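Local coordinates for IPT/TIG domain-containing protein BACOVA_02650 (Bacteroides ovatus, PDB 5E7H) that binds polysaccharide at the bacterial cell surface and probably captures xyloglucan before its transport into the periplasm for degradation, here as its two C-terminal domains, at residues 18-23 and 51-56; 9-14 and 79-84; 36-41 and 57-62; 164-169 and 206-211. All blocks are in the same frame, centred on the assembly; numbering follows the deposited sequence.

In the fold
Contacts 1, 2 and 3 all lie in the IPT/TIG domain that comes first in this fragment, a small immunoglobulin-like beta-sandwich, and contact 4 in the xyloglucan-binding domain that follows. Contact 1 pairs strands 18-24 and 53-57 in one sheet of the sandwich; contact 3, its centre about 15 Å away, packs the edge strand 38-40 of the other sheet on the loop after strand 53-57. Both begin and end within the long loop closed by contact 2, where the loop after strand 75-78 meets the loop after strand 4-8. Contact 4 comes later in the chain. Its centre is about 13 Å from that of contact 2, and Ser10 and Thr11 hydrogen-bond to Glu165 and Gln209, joining the two domains.

Contact 1 of 4, residues 18-23 and 51-56; sequences TVTITG and FDEISF
The Phe56 ring carries Val19 over one face, with Val19 CB 4.1 Å from its centroid in a CH-pi contact, while Ile21 CD1 reaches its edge, 4.1 Å from Phe56 CE2. Phe56 CG sits between its backbone N and carbonyl carbon (chi1 55°), which swings the ring across toward strand 18-23. Beside it Ile21 and Ile54 run side by side, Ile21 CB 3.8 Å from Ile54 CG1; branched and aromatic residues suit this side, which faces the sandwich interior and meets Val32 of the opposing sheet. The strands form an antiparallel pair within one sheet of the immunoglobulin-like IPT/TIG fold. Val19 with Phe56 and Ile21 with Ile54 are hydrogen-bonded pairs, and the nearly straight bond from Val19 N to Phe56 O is 2.8 Å. Thr20, Thr22, Glu53 and Ser55 point to the other, more polar side. There the extended Glu53 chain lies obliquely across Thr20, whose CG2 is 3.5 Å from Glu53 CD. An alanine here would remove CG and the carboxylate of Glu53 and probably leave a gap beside Thr20 CG2. Near the pairing's end, Gly23 N donates to Asp52 O from above the carbonyl plane, and Asp52 OD1 bonds Ser48.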
loop_
_atom_site.group_PDB
_atom_site.type_symbol
_atom_site.label_atom_id
_atom_site.label_comp_id
_atom_site.label_asym_id
_atom_site.label_seq_id
_atom_site.Cartn_x
_atom_site.Cartn_y
_atom_site.Cartn_z
ATOM N N THR A 18 4.991 -12.174 1.100
ATOM C CA THR A 18 4.251 -12.895 2.130
ATOM C C THR A 18 2.994 -12.135 2.509
ATOM O O THR A 18 3.031 -10.920 2.726
ATOM C CB THR A 18 5.109 -13.116 3.377
ATOM O OG1 THR A 18 6.274 -13.861 3.009
ATOM C CG2 THR A 18 4.341 -13.905 4.446
ATOM N N VAL A 19 1.898 -12.869 2.568
ATOM C CA VAL A 19 0.619 -12.382 3.074
ATOM C C VAL A 19 0.419 -12.983 4.450
ATOM O O VAL A 19 0.608 -14.178 4.622
ATOM C CB VAL A 19 -0.550 -12.805 2.163
ATOM C CG1 VAL A 19 -1.868 -12.163 2.626
ATOM C CG2 VAL A 19 -0.260 -12.424 0.731
ATOM N N THR A 20 0.047 -12.149 5.417
ATOM C CA THR A 20 -0.181 -12.609 6.782
ATOM C C THR A 20 -1.595 -12.244 7.189
ATOM O O THR A 20 -2.043 -11.134 6.932
ATOM C CB THR A 20 0.828 -11.987 7.766
ATOM O OG1 THR A 20 2.160 -12.278 7.332
ATOM C CG2 THR A 20 0.646 -12.563 9.147
ATOM N N ILE A 21 -2.291 -13.196 7.789
ATOM C CA ILE A 21 -3.659 -13.009 8.256
ATOM C C ILE A 21 -3.699 -13.319 9.737
ATOM O O ILE A 21 -3.309 -14.386 10.146
ATOM C CB ILE A 21 -4.648 -13.917 7.525
ATOM C CG1 ILE A 21 -4.580 -13.662 6.019
ATOM C CG2 ILE A 21 -6.068 -13.697 8.060
ATOM C CD1 ILE A 21 -5.389 -14.651 5.207
ATOM N N THR A 22 -4.174 -12.372 10.539
ATOM C CA THR A 22 -4.345 -12.626 11.971
ATOM C C THR A 22 -5.812 -12.873 12.289
ATOM O O THR A 22 -6.709 -12.391 11.592
ATOM C CB THR A 22 -3.841 -11.456 12.820
ATOM O OG1 THR A 22 -4.632 -10.307 12.543
ATOM C CG2 THR A 22 -2.400 -11.135 12.495
ATOM N N GLY A 23 -6.057 -13.615 13.353
ATOM C CA GLY A 23 -7.414 -13.949 13.717
ATOM C C GLY A 23 -7.425 -14.958 14.828
ATOM O O GLY A 23 -6.543 -14.962 15.679
ATOM N N PHE A 51 -2.819 -20.850 16.640
ATOM C CA PHE A 51 -3.885 -20.823 15.640
ATOM C C PHE A 51 -4.474 -19.431 15.447
ATOM O O PHE A 51 -5.639 -19.300 15.068
ATOM C CB PHE A 51 -5.003 -21.793 16.020
ATOM C CG PHE A 51 -4.508 -23.135 16.475
ATOM C CD1 PHE A 51 -4.013 -24.046 15.561
ATOM C CD2 PHE A 51 -4.533 -23.478 17.816
ATOM C CE1 PHE A 51 -3.552 -25.288 15.975
ATOM C CE2 PHE A 51 -4.075 -24.720 18.238
ATOM C CZ PHE A 51 -3.583 -25.622 17.315
ATOM N N ASP A 52 -3.673 -18.403 15.701
ATOM C CA ASP A 52 -4.144 -17.024 15.587
ATOM C C ASP A 52 -3.510 -16.280 14.415
ATOM O O ASP A 52 -3.714 -15.087 14.255
ATOM C CB ASP A 52 -3.877 -16.250 16.882
ATOM C CG ASP A 52 -2.403 -16.200 17.255
ATOM O OD1 ASP A 52 -1.552 -16.664 16.468
ATOM O OD2 ASP A 52 -2.094 -15.682 18.349
ATOM N N GLU A 53 -2.742 -16.991 13.598
ATOM C CA GLU A 53 -2.109 -16.374 12.445
ATOM C C GLU A 53 -1.812 -17.403 11.365
ATOM O O GLU A 53 -1.408 -18.527 11.657
ATOM C CB GLU A 53 -0.817 -15.665 12.862
ATOM C CG GLU A 53 -0.081 -14.985 11.712
ATOM C CD GLU A 53 1.232 -14.359 12.140
ATOM O OE1 GLU A 53 2.291 -14.818 11.664
ATOM O OE2 GLU A 53 1.205 -13.403 12.940
ATOM N N ILE A 54 -2.037 -17.022 10.112
ATOM C CA ILE A 54 -1.542 -17.820 9.007
ATOM C C ILE A 54 -0.802 -16.914 8.032
ATOM O O ILE A 54 -1.056 -15.698 7.936
ATOM C CB ILE A 54 -2.656 -18.583 8.271
ATOM C CG1 ILE A 54 -3.651 -17.626 7.631
ATOM C CG2 ILE A 54 -3.383 -19.532 9.242
ATOM C CD1 ILE A 54 -4.687 -18.321 6.750
ATOM N N SER A 55 0.144 -17.511 7.320
ATOM C CA SER A 55 0.854 -16.787 6.284
ATOM C C SER A 55 1.198 -17.680 5.111
ATOM O O SER A 55 1.262 -18.895 5.238
ATOM C CB SER A 55 2.130 -16.147 6.832
ATOM O OG SER A 55 3.028 -17.143 7.304
ATOM N N PHE A 56 1.417 -17.043 3.967
ATOM C CA PHE A 56 1.736 -17.743 2.732
ATOM C C PHE A 56 2.243 -16.725 1.741
ATOM O O PHE A 56 1.944 -15.532 1.855
ATOM C CB PHE A 56 0.513 -18.452 2.160
ATOM C CG PHE A 56 -0.653 -17.534 1.950
ATOM C CD1 PHE A 56 -0.796 -16.826 0.773
ATOM C CD2 PHE A 56 -1.606 -17.388 2.950
ATOM C CE1 PHE A 56 -1.873 -15.963 0.599
ATOM C CE2 PHE A 56 -2.678 -16.527 2.779
ATOM C CZ PHE A 56 -2.809 -15.827 1.610
#

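Contact 2 of 4, residues 9-14 and 79-84; sequences SSTMPV and SAEIFY
Tyr84 is gripped at both ends by one short loop: its backbone N donates to Thr11 O and its OH to Pro13 O, both at 2.7 Å. Between these bonds Met12 crosses the ring at about a right angle. Met12 CG stands over the ring centre, 3.8 Å from the Tyr84 centroid, and SD lies farther off above the same ring in a Met-aromatic contact. CG is anti to the Met12 backbone N (chi1 -163°), and a bend at chi3 brings the methyl back toward the Tyr84 backbone. The hydroxyl has a second partner in Asn119, a ligand of a bound sodium ion, and a phenylalanine in place of Tyr84 would probably leave both Pro13 O and Asn119 ND2 without this mate. The compact, rigid proline ring of Pro13 offers its CG and CD to Phe83, with Pro13 CD 3.4 Å from Phe83 CE1. Ser10 OG accepts from Met12 N in an ST turn and also hydrogen-bonds Glu165 of the xyloglucan-binding domain. At the margin a water donates to both Ser10 O and Glu81 OE1, and Glu81 OE1 lies 3.5 Å from Thr11 CG2. The loop after strand 4-8 thus meets the chain leaving strand 75-78 close to the xyloglucan-binding domain, on whose strand 246-259 Met12 packs, against Asn254 and Arg256.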
loop_
_atom_site.group_PDB
_atom_site.type_symbol
_atom_site.label_atom_id
_atom_site.label_comp_id
_atom_site.label_asym_id
_atom_site.label_seq_id
_atom_site.Cartn_x
_atom_site.Cartn_y
_atom_site.Cartn_z
ATOM N N SER A 9 -2.472 -8.415 6.191
ATOM C CA SER A 9 -1.284 -7.572 6.094
ATOM C C SER A 9 -1.380 -6.496 5.014
ATOM O O SER A 9 -0.848 -5.377 5.177
ATOM C CB SER A 9 -0.052 -8.456 5.854
ATOM O OG SER A 9 -0.230 -9.271 4.708
ATOM N N SER A 10 -2.061 -6.792 3.911
ATOM C CA SER A 10 -2.238 -5.825 2.835
ATOM C C SER A 10 -3.462 -6.169 2.002
ATOM O O SER A 10 -3.839 -7.338 1.934
ATOM C CB SER A 10 -1.005 -5.785 1.944
ATOM O OG SER A 10 -1.211 -4.926 0.842
ATOM N N THR A 11 -4.077 -5.157 1.401
ATOM C CA THR A 11 -5.137 -5.381 0.410
ATOM C C THR A 11 -4.564 -5.629 -0.988
ATOM O O THR A 11 -5.288 -6.041 -1.880
ATOM C CB THR A 11 -6.113 -4.191 0.343
ATOM O OG1 THR A 11 -5.414 -3.018 -0.064
ATOM C CG2 THR A 11 -6.784 -3.934 1.691
ATOM N N MET A 12 -3.270 -5.382 -1.205
ATOM C CA MET A 12 -2.692 -5.578 -2.536
ATOM C C MET A 12 -1.229 -5.974 -2.403
ATOM O O MET A 12 -0.333 -5.283 -2.888
ATOM C CB MET A 12 -2.859 -4.331 -3.403
ATOM C CG MET A 12 -2.654 -4.629 -4.890
ATOM S SD MET A 12 -3.183 -3.280 -5.978
ATOM C CE MET A 12 -4.933 -3.545 -5.937
ATOM N N PRO A 13 -0.996 -7.112 -1.752
ATOM C CA PRO A 13 0.385 -7.583 -1.597
ATOM C C PRO A 13 1.008 -7.887 -2.938
ATOM O O PRO A 13 0.363 -8.417 -3.840
ATOM C CB PRO A 13 0.240 -8.837 -0.739
ATOM C CG PRO A 13 -1.170 -9.278 -0.908
ATOM C CD PRO A 13 -1.972 -8.034 -1.155
ATOM N N VAL A 14 2.292 -7.558 -3.057
ATOM C CA VAL A 14 3.049 -7.867 -4.265
ATOM C C VAL A 14 3.122 -9.375 -4.506
ATOM O O VAL A 14 3.313 -10.178 -3.571
ATOM C CB VAL A 14 4.476 -7.250 -4.155
ATOM C CG1 VAL A 14 5.362 -7.657 -5.343
ATOM C CG2 VAL A 14 4.383 -5.741 -4.063
ATOM N N SER A 79 -12.567 -12.692 4.678
ATOM C CA SER A 79 -12.000 -11.397 5.074
ATOM C C SER A 79 -12.981 -10.288 4.682
ATOM O O SER A 79 -13.617 -10.353 3.637
ATOM C CB SER A 79 -10.624 -11.194 4.430
ATOM O OG SER A 79 -10.695 -11.076 3.014
ATOM N N ALA A 80 -13.125 -9.287 5.545
ATOM C CA ALA A 80 -14.101 -8.219 5.328
ATOM C C ALA A 80 -13.643 -7.200 4.284
ATOM O O ALA A 80 -14.451 -6.764 3.452
ATOM C CB ALA A 80 -14.399 -7.512 6.652
ATOM N N GLU A 81 -12.366 -6.821 4.331
ATOM C CA GLU A 81 -11.775 -5.937 3.339
ATOM C C GLU A 81 -11.822 -6.539 1.950
ATOM O O GLU A 81 -11.626 -7.737 1.793
ATOM C CB GLU A 81 -10.288 -5.656 3.651
ATOM C CG GLU A 81 -9.978 -4.950 4.926
ATOM C CD GLU A 81 -8.482 -4.715 5.065
ATOM O OE1 GLU A 81 -7.689 -5.602 4.659
ATOM O OE2 GLU A 81 -8.098 -3.642 5.559
ATOM N N ILE A 82 -11.993 -5.697 0.937
ATOM C CA ILE A 82 -11.845 -6.155 -0.433
ATOM C C ILE A 82 -10.364 -6.348 -0.725
ATOM O O ILE A 82 -9.558 -5.420 -0.575
ATOM C CB ILE A 82 -12.482 -5.176 -1.427
ATOM C CG1 ILE A 82 -13.996 -5.190 -1.197
ATOM C CG2 ILE A 82 -12.147 -5.549 -2.847
ATOM C CD1 ILE A 82 -14.784 -4.239 -2.087
ATOM N N PHE A 83 -10.020 -7.576 -1.109
ATOM C CA PHE A 83 -8.663 -7.976 -1.497
ATOM C C PHE A 83 -8.423 -7.711 -2.985
ATOM O O PHE A 83 -9.277 -8.014 -3.817
ATOM C CB PHE A 83 -8.452 -9.469 -1.174
ATOM C CG PHE A 83 -7.006 -9.902 -1.231
ATOM C CD1 PHE A 83 -6.097 -9.428 -0.305
ATOM C CD2 PHE A 83 -6.579 -10.786 -2.211
ATOM C CE1 PHE A 83 -4.756 -9.815 -0.368
ATOM C CE2 PHE A 83 -5.251 -11.191 -2.273
ATOM C CZ PHE A 83 -4.349 -10.700 -1.355
ATOM N N TYR A 84 -7.268 -7.112 -3.301
ATOM C CA TYR A 84 -6.896 -6.689 -4.659
ATOM C C TYR A 84 -7.976 -5.772 -5.248
ATOM O O TYR A 84 -8.610 -6.072 -6.269
ATOM C CB TYR A 84 -6.571 -7.890 -5.574
ATOM C CG TYR A 84 -5.062 -8.067 -5.737
ATOM C CD1 TYR A 84 -4.434 -7.774 -6.944
ATOM C CD2 TYR A 84 -4.259 -8.465 -4.669
ATOM C CE1 TYR A 84 -3.056 -7.905 -7.084
ATOM C CE2 TYR A 84 -2.892 -8.614 -4.814
ATOM C CZ TYR A 84 -2.304 -8.321 -6.017
ATOM O OH TYR A 84 -0.929 -8.430 -6.163
HETATM O O HOH W 1 -6.831 -7.519 2.634
#

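Contact 3 of 4, residues 36-41 and 57-62; sequences GEFDIP and VLPQAP
Phe38 and Gln60 make the close part of this contact: the two side chains run antiparallel to one another, amide over ring, with the planes only 12° apart. Gln60 CG lies over the ring face, 3.7 Å from the Phe38 centroid. For this, Gln60 CG stands between its own backbone N and carbonyl carbon (chi1 62°), and the extended chain beyond carries the amide along the ring. A long side chain with a flat end suits a partly exposed aromatic, since its stem gives CH-pi contact while NE2 keeps a water. Leu58 CD1 meets the ring edge, 4.1 Å from Phe38 CZ, and Pro59 CG touches Phe38 CE2. Farther along, Ile40 CD1 packs 3.7 Å from Pro59 CD. Within the IPT/TIG sandwich this joins edge strand 38-40 to the loop that follows strand 53-57 of the other sheet; the strand enters through a classic beta bulge, where Glu37 and Phe38 together lie opposite Ile34 on the neighbouring strand. No direct hydrogen bond crosses between the segments, and Gln60 O is buried without a polar partner. The looser, wetter side is at Glu37. A water accepts from Gln60 NE2 and reaches Glu37 OE1 weakly; its oxygen lies 2.7 Å from Ala61 O, to which it donates. That same Glu37 OE1, near Pro62 CA, takes its stronger bond from Thr63 N.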
loop_
_atom_site.group_PDB
_atom_site.type_symbol
_atom_site.label_atom_id
_atom_site.label_comp_id
_atom_site.label_asym_id
_atom_site.label_seq_id
_atom_site.Cartn_x
_atom_site.Cartn_y
_atom_site.Cartn_z
ATOM N N GLY A 36 -11.939 -16.141 -5.141
ATOM C CA GLY A 36 -12.613 -17.173 -5.927
ATOM C C GLY A 36 -11.926 -17.472 -7.268
ATOM O O GLY A 36 -12.565 -17.933 -8.220
ATOM N N GLU A 37 -10.614 -17.261 -7.321
ATOM C CA GLU A 37 -9.843 -17.529 -8.535
ATOM C C GLU A 37 -8.859 -18.676 -8.383
ATOM O O GLU A 37 -8.686 -19.461 -9.309
ATOM C CB GLU A 37 -9.088 -16.277 -8.958
ATOM C CG GLU A 37 -10.038 -15.188 -9.396
ATOM C CD GLU A 37 -9.353 -13.963 -9.951
ATOM O OE1 GLU A 37 -8.182 -14.056 -10.394
ATOM O OE2 GLU A 37 -10.001 -12.896 -9.938
ATOM N N PHE A 38 -8.205 -18.759 -7.233
ATOM C CA PHE A 38 -7.264 -19.855 -6.981
ATOM C C PHE A 38 -7.099 -20.104 -5.489
ATOM O O PHE A 38 -7.360 -19.218 -4.682
ATOM C CB PHE A 38 -5.903 -19.550 -7.625
ATOM C CG PHE A 38 -5.261 -18.266 -7.147
ATOM C CD1 PHE A 38 -5.500 -17.042 -7.793
ATOM C CD2 PHE A 38 -4.410 -18.258 -6.048
ATOM C CE1 PHE A 38 -4.919 -15.878 -7.352
ATOM C CE2 PHE A 38 -3.831 -17.093 -5.609
ATOM C CZ PHE A 38 -4.079 -15.892 -6.256
ATOM N N ASP A 39 -6.632 -21.307 -5.144
ATOM C CA ASP A 39 -6.384 -21.706 -3.757
ATOM C C ASP A 39 -4.891 -21.675 -3.465
ATOM O O ASP A 39 -4.069 -21.889 -4.360
ATOM C CB ASP A 39 -6.920 -23.119 -3.465
ATOM C CG ASP A 39 -8.421 -23.222 -3.578
ATOM O OD1 ASP A 39 -9.117 -22.220 -3.342
ATOM O OD2 ASP A 39 -8.913 -24.331 -3.877
ATOM N N ILE A 40 -4.547 -21.425 -2.209
ATOM C CA ILE A 40 -3.181 -21.594 -1.736
ATOM C C ILE A 40 -3.012 -23.057 -1.331
ATOM O O ILE A 40 -3.793 -23.552 -0.528
ATOM C CB ILE A 40 -2.874 -20.682 -0.527
ATOM C CG1 ILE A 40 -3.225 -19.215 -0.831
ATOM C CG2 ILE A 40 -1.412 -20.837 -0.083
ATOM C CD1 ILE A 40 -2.435 -18.572 -1.936
ATOM N N PRO A 41 -2.014 -23.757 -1.898
ATOM C CA PRO A 41 -1.740 -25.138 -1.473
ATOM C C PRO A 41 -1.612 -25.239 0.046
ATOM O O PRO A 41 -0.844 -24.466 0.612
ATOM C CB PRO A 41 -0.405 -25.458 -2.154
ATOM C CG PRO A 41 -0.346 -24.548 -3.323
ATOM C CD PRO A 41 -1.039 -23.285 -2.894
ATOM N N VAL A 57 2.987 -17.205 0.754
ATOM C CA VAL A 57 3.434 -16.373 -0.337
ATOM C C VAL A 57 2.344 -16.283 -1.408
ATOM O O VAL A 57 1.780 -17.323 -1.775
ATOM C CB VAL A 57 4.712 -16.957 -0.927
ATOM C CG1 VAL A 57 5.148 -16.167 -2.139
ATOM C CG2 VAL A 57 5.822 -16.969 0.128
ATOM N N LEU A 58 2.045 -15.073 -1.890
ATOM C CA LEU A 58 1.046 -14.884 -2.944
ATOM C C LEU A 58 1.645 -15.396 -4.277
ATOM O O LEU A 58 2.611 -14.813 -4.765
ATOM C CB LEU A 58 0.621 -13.417 -3.048
ATOM C CG LEU A 58 -0.509 -13.151 -4.047
ATOM C CD1 LEU A 58 -1.815 -13.738 -3.563
ATOM C CD2 LEU A 58 -0.650 -11.668 -4.293
ATOM N N PRO A 59 1.088 -16.469 -4.862
ATOM C CA PRO A 59 1.761 -17.063 -6.024
ATOM C C PRO A 59 1.482 -16.380 -7.366
ATOM O O PRO A 59 2.252 -16.559 -8.318
ATOM C CB PRO A 59 1.230 -18.488 -6.033
ATOM C CG PRO A 59 -0.105 -18.411 -5.410
ATOM C CD PRO A 59 -0.019 -17.316 -4.380
ATOM N N GLN A 60 0.402 -15.612 -7.438
ATOM C CA GLN A 60 -0.003 -14.942 -8.669
ATOM C C GLN A 60 -0.997 -13.851 -8.286
ATOM O O GLN A 60 -1.547 -13.893 -7.187
ATOM C CB GLN A 60 -0.641 -15.912 -9.656
ATOM C CG GLN A 60 -1.910 -16.559 -9.110
ATOM C CD GLN A 60 -2.444 -17.695 -9.960
ATOM O OE1 GLN A 60 -2.193 -18.865 -9.679
ATOM N NE2 GLN A 60 -3.217 -17.355 -10.982
ATOM N N ALA A 61 -1.199 -12.878 -9.170
ATOM C CA ALA A 61 -2.162 -11.797 -8.920
ATOM C C ALA A 61 -3.574 -12.229 -9.285
ATOM O O ALA A 61 -3.802 -12.740 -10.374
ATOM C CB ALA A 61 -1.794 -10.571 -9.705
ATOM N N PRO A 62 -4.540 -11.994 -8.387
ATOM C CA PRO A 62 -5.944 -12.037 -8.818
ATOM C C PRO A 62 -6.204 -11.080 -9.980
ATOM O O PRO A 62 -5.620 -10.001 -10.004
ATOM C CB PRO A 62 -6.712 -11.573 -7.567
ATOM C CG PRO A 62 -5.745 -11.623 -6.445
ATOM C CD PRO A 62 -4.382 -11.485 -7.012
HETATM O O HOH W 2 -5.052 -15.040 -11.060
#

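Contact 4 of 4, residues 164-169 and 206-211; sequences FECFVK and KWMQCS. With FMT (formic acid), chain C; FMT (formic acid), chain D.
A Phe167 chi1 of 179° sends the phenyl ring along the strand beside the backbone of Lys206 and turns its edge to the indole of Trp207. Trp207 has CG anti to its carbonyl carbon (chi1 -73°), which lays the indole across strand 164-168. The two aromatics make an edge-to-face pair, the Phe167 ring and the five-membered ring of Trp207 having planes 70° apart; Trp207 NE1 bonds Val117 O. The backbone itself holds Phe167 CB over the six-membered ring of Trp207, 3.8 Å from that centroid. Glu165 CB also packs near the indole, 3.7 Å from Trp207 CE3. Beneath these side chains two antiparallel strands of the xyloglucan-binding domain pair by backbone bonds, Cys166 N to Met208 O and Met208 N to Cys166 O both being 2.8 Å, with a like couple between Phe164 and Cys210. The other side of the sheet holds sulfur-bearing and apolar side chains: Cys210 CB sits over the Phe164 face, 3.8 Å from the centroid, and the small size of the two cysteines lets Cys210 SG come within 3.6 Å of Cys166 CB. Met208 runs out extended to put CE against Val168 CG2. On the Trp207 side, Ser10 OG and Thr11 N come from the IPT/TIG domain to bond Glu165 OE1 and Gln209 OE1, while Arg256, in a salt bridge with Glu165 OE2, and Ser197, bonded to Gln209 NE2, are partners within the same domain.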
loop_
_atom_site.group_PDB
_atom_site.type_symbol
_atom_site.label_atom_id
_atom_site.label_comp_id
_atom_site.label_asym_id
_atom_site.label_seq_id
_atom_site.Cartn_x
_atom_site.Cartn_y
_atom_site.Cartn_z
ATOM N N PHE A 164 -0.916 2.468 0.062
ATOM C CA PHE A 164 0.071 2.203 -0.984
ATOM C C PHE A 164 1.008 1.154 -0.452
ATOM O O PHE A 164 1.080 0.954 0.754
ATOM C CB PHE A 164 0.851 3.464 -1.405
ATOM C CG PHE A 164 1.456 4.251 -0.270
ATOM C CD1 PHE A 164 0.725 5.238 0.395
ATOM C CD2 PHE A 164 2.775 4.041 0.116
ATOM C CE1 PHE A 164 1.293 5.977 1.438
ATOM C CE2 PHE A 164 3.340 4.786 1.142
ATOM C CZ PHE A 164 2.603 5.731 1.804
ATOM N N GLU A 165 1.726 0.516 -1.350
ATOM C CA GLU A 165 2.754 -0.435 -0.951
ATOM C C GLU A 165 4.065 0.305 -0.920
ATOM O O GLU A 165 4.324 1.174 -1.758
ATOM C CB GLU A 165 2.814 -1.602 -1.915
ATOM C CG GLU A 165 2.670 -2.960 -1.255
ATOM C CD GLU A 165 1.331 -3.174 -0.561
ATOM O OE1 GLU A 165 1.236 -4.128 0.231
ATOM O OE2 GLU A 165 0.371 -2.432 -0.832
ATOM N N CYS A 166 4.907 -0.058 0.038
ATOM C CA CYS A 166 6.194 0.606 0.235
ATOM C C CYS A 166 7.255 -0.419 0.615
ATOM O O CYS A 166 6.981 -1.344 1.385
ATOM C CB CYS A 166 6.057 1.652 1.306
ATOM S SG CYS A 166 7.523 2.682 1.558
ATOM N N PHE A 167 8.454 -0.267 0.063
ATOM C CA PHE A 167 9.602 -1.081 0.437
ATOM C C PHE A 167 10.704 -0.157 0.912
ATOM O O PHE A 167 11.129 0.713 0.165
ATOM C CB PHE A 167 10.080 -1.923 -0.756
ATOM C CG PHE A 167 11.294 -2.791 -0.464
ATOM C CD1 PHE A 167 12.560 -2.228 -0.308
ATOM C CD2 PHE A 167 11.173 -4.170 -0.408
ATOM C CE1 PHE A 167 13.679 -3.037 -0.045
ATOM C CE2 PHE A 167 12.299 -4.977 -0.167
ATOM C CZ PHE A 167 13.537 -4.395 0.009
ATOM N N VAL A 168 11.144 -0.351 2.150
ATOM C CA VAL A 168 12.260 0.410 2.715
ATOM C C VAL A 168 13.446 -0.540 2.918
ATOM O O VAL A 168 13.323 -1.554 3.623
ATOM C CB VAL A 168 11.876 1.060 4.054
ATOM C CG1 VAL A 168 13.106 1.739 4.709
ATOM C CG2 VAL A 168 10.707 2.039 3.869
ATOM N N LYS A 169 14.593 -0.250 2.306
ATOM C CA LYS A 169 15.752 -1.139 2.425
ATOM C C LYS A 169 16.289 -1.190 3.852
ATOM O O LYS A 169 16.574 -2.291 4.382
ATOM C CB LYS A 169 16.870 -0.706 1.469
ATOM C CG LYS A 169 18.113 -1.611 1.478
ATOM C CD LYS A 169 17.821 -2.913 0.775
ATOM C CE LYS A 169 19.014 -3.861 0.821
ATOM N NZ LYS A 169 20.123 -3.363 -0.025
ATOM N N LYS A 206 11.418 -5.763 3.024
ATOM C CA LYS A 206 10.227 -6.399 2.481
ATOM C C LYS A 206 9.174 -5.347 2.238
ATOM O O LYS A 206 9.261 -4.241 2.772
ATOM C CB LYS A 206 9.703 -7.470 3.440
ATOM C CG LYS A 206 9.261 -6.938 4.788
ATOM C CD LYS A 206 8.932 -8.089 5.733
ATOM C CE LYS A 206 8.602 -7.598 7.116
ATOM N NZ LYS A 206 8.242 -8.731 8.020
ATOM N N TRP A 207 8.201 -5.664 1.390
ATOM C CA TRP A 207 7.092 -4.764 1.149
ATOM C C TRP A 207 6.145 -4.693 2.338
ATOM O O TRP A 207 5.924 -5.697 3.037
ATOM C CB TRP A 207 6.312 -5.203 -0.074
ATOM C CG TRP A 207 6.995 -4.962 -1.399
ATOM C CD1 TRP A 207 7.717 -5.866 -2.120
ATOM C CD2 TRP A 207 6.987 -3.750 -2.171
ATOM N NE1 TRP A 207 8.174 -5.291 -3.278
ATOM C CE2 TRP A 207 7.741 -3.994 -3.334
ATOM C CE3 TRP A 207 6.432 -2.478 -1.979
ATOM C CZ2 TRP A 207 7.938 -3.036 -4.304
ATOM C CZ3 TRP A 207 6.631 -1.507 -2.954
ATOM C CH2 TRP A 207 7.378 -1.797 -4.106
ATOM N N MET A 208 5.601 -3.503 2.568
ATOM C CA MET A 208 4.534 -3.311 3.543
ATOM C C MET A 208 3.438 -2.464 2.933
ATOM O O MET A 208 3.679 -1.694 1.978
ATOM C CB MET A 208 5.056 -2.642 4.815
ATOM C CG MET A 208 5.788 -1.367 4.570
ATOM S SD MET A 208 6.294 -0.574 6.123
ATOM C CE MET A 208 7.342 0.723 5.471
ATOM N N GLN A 209 2.235 -2.615 3.472
ATOM C CA GLN A 209 1.167 -1.693 3.166
ATOM C C GLN A 209 1.238 -0.527 4.135
ATOM O O GLN A 209 1.298 -0.721 5.349
ATOM C CB GLN A 209 -0.187 -2.371 3.266
ATOM C CG GLN A 209 -1.348 -1.401 3.082
ATOM C CD GLN A 209 -2.688 -2.124 3.156
ATOM O OE1 GLN A 209 -3.266 -2.513 2.139
ATOM N NE2 GLN A 209 -3.142 -2.359 4.363
ATOM N N CYS A 210 1.214 0.684 3.591
ATOM C CA CYS A 210 1.106 1.908 4.364
ATOM C C CYS A 210 -0.280 2.499 4.145
ATOM O O CYS A 210 -0.821 2.403 3.045
ATOM C CB CYS A 210 2.152 2.930 3.937
ATOM S SG CYS A 210 3.856 2.363 4.119
ATOM N N SER A 211 -0.821 3.132 5.171
ATOM C CA SER A 211 -2.163 3.687 5.137
ATOM C C SER A 211 -2.182 4.996 5.911
ATOM O O SER A 211 -1.659 5.054 7.027
ATOM C CB SER A 211 -3.168 2.701 5.757
ATOM O OG SER A 211 -4.491 3.133 5.559
HETATM C C FMT C . 20.566 -5.324 -3.124
HETATM O O1 FMT C . 20.710 -6.370 -2.442
HETATM O O2 FMT C . 19.486 -4.685 -3.041
HETATM C C FMT D . 22.896 -6.130 0.866
HETATM O O1 FMT D . 22.290 -5.942 -0.222
HETATM O O2 FMT D . 23.394 -5.150 1.484
HETATM O O HOH W 3 9.407 -1.757 3.851
#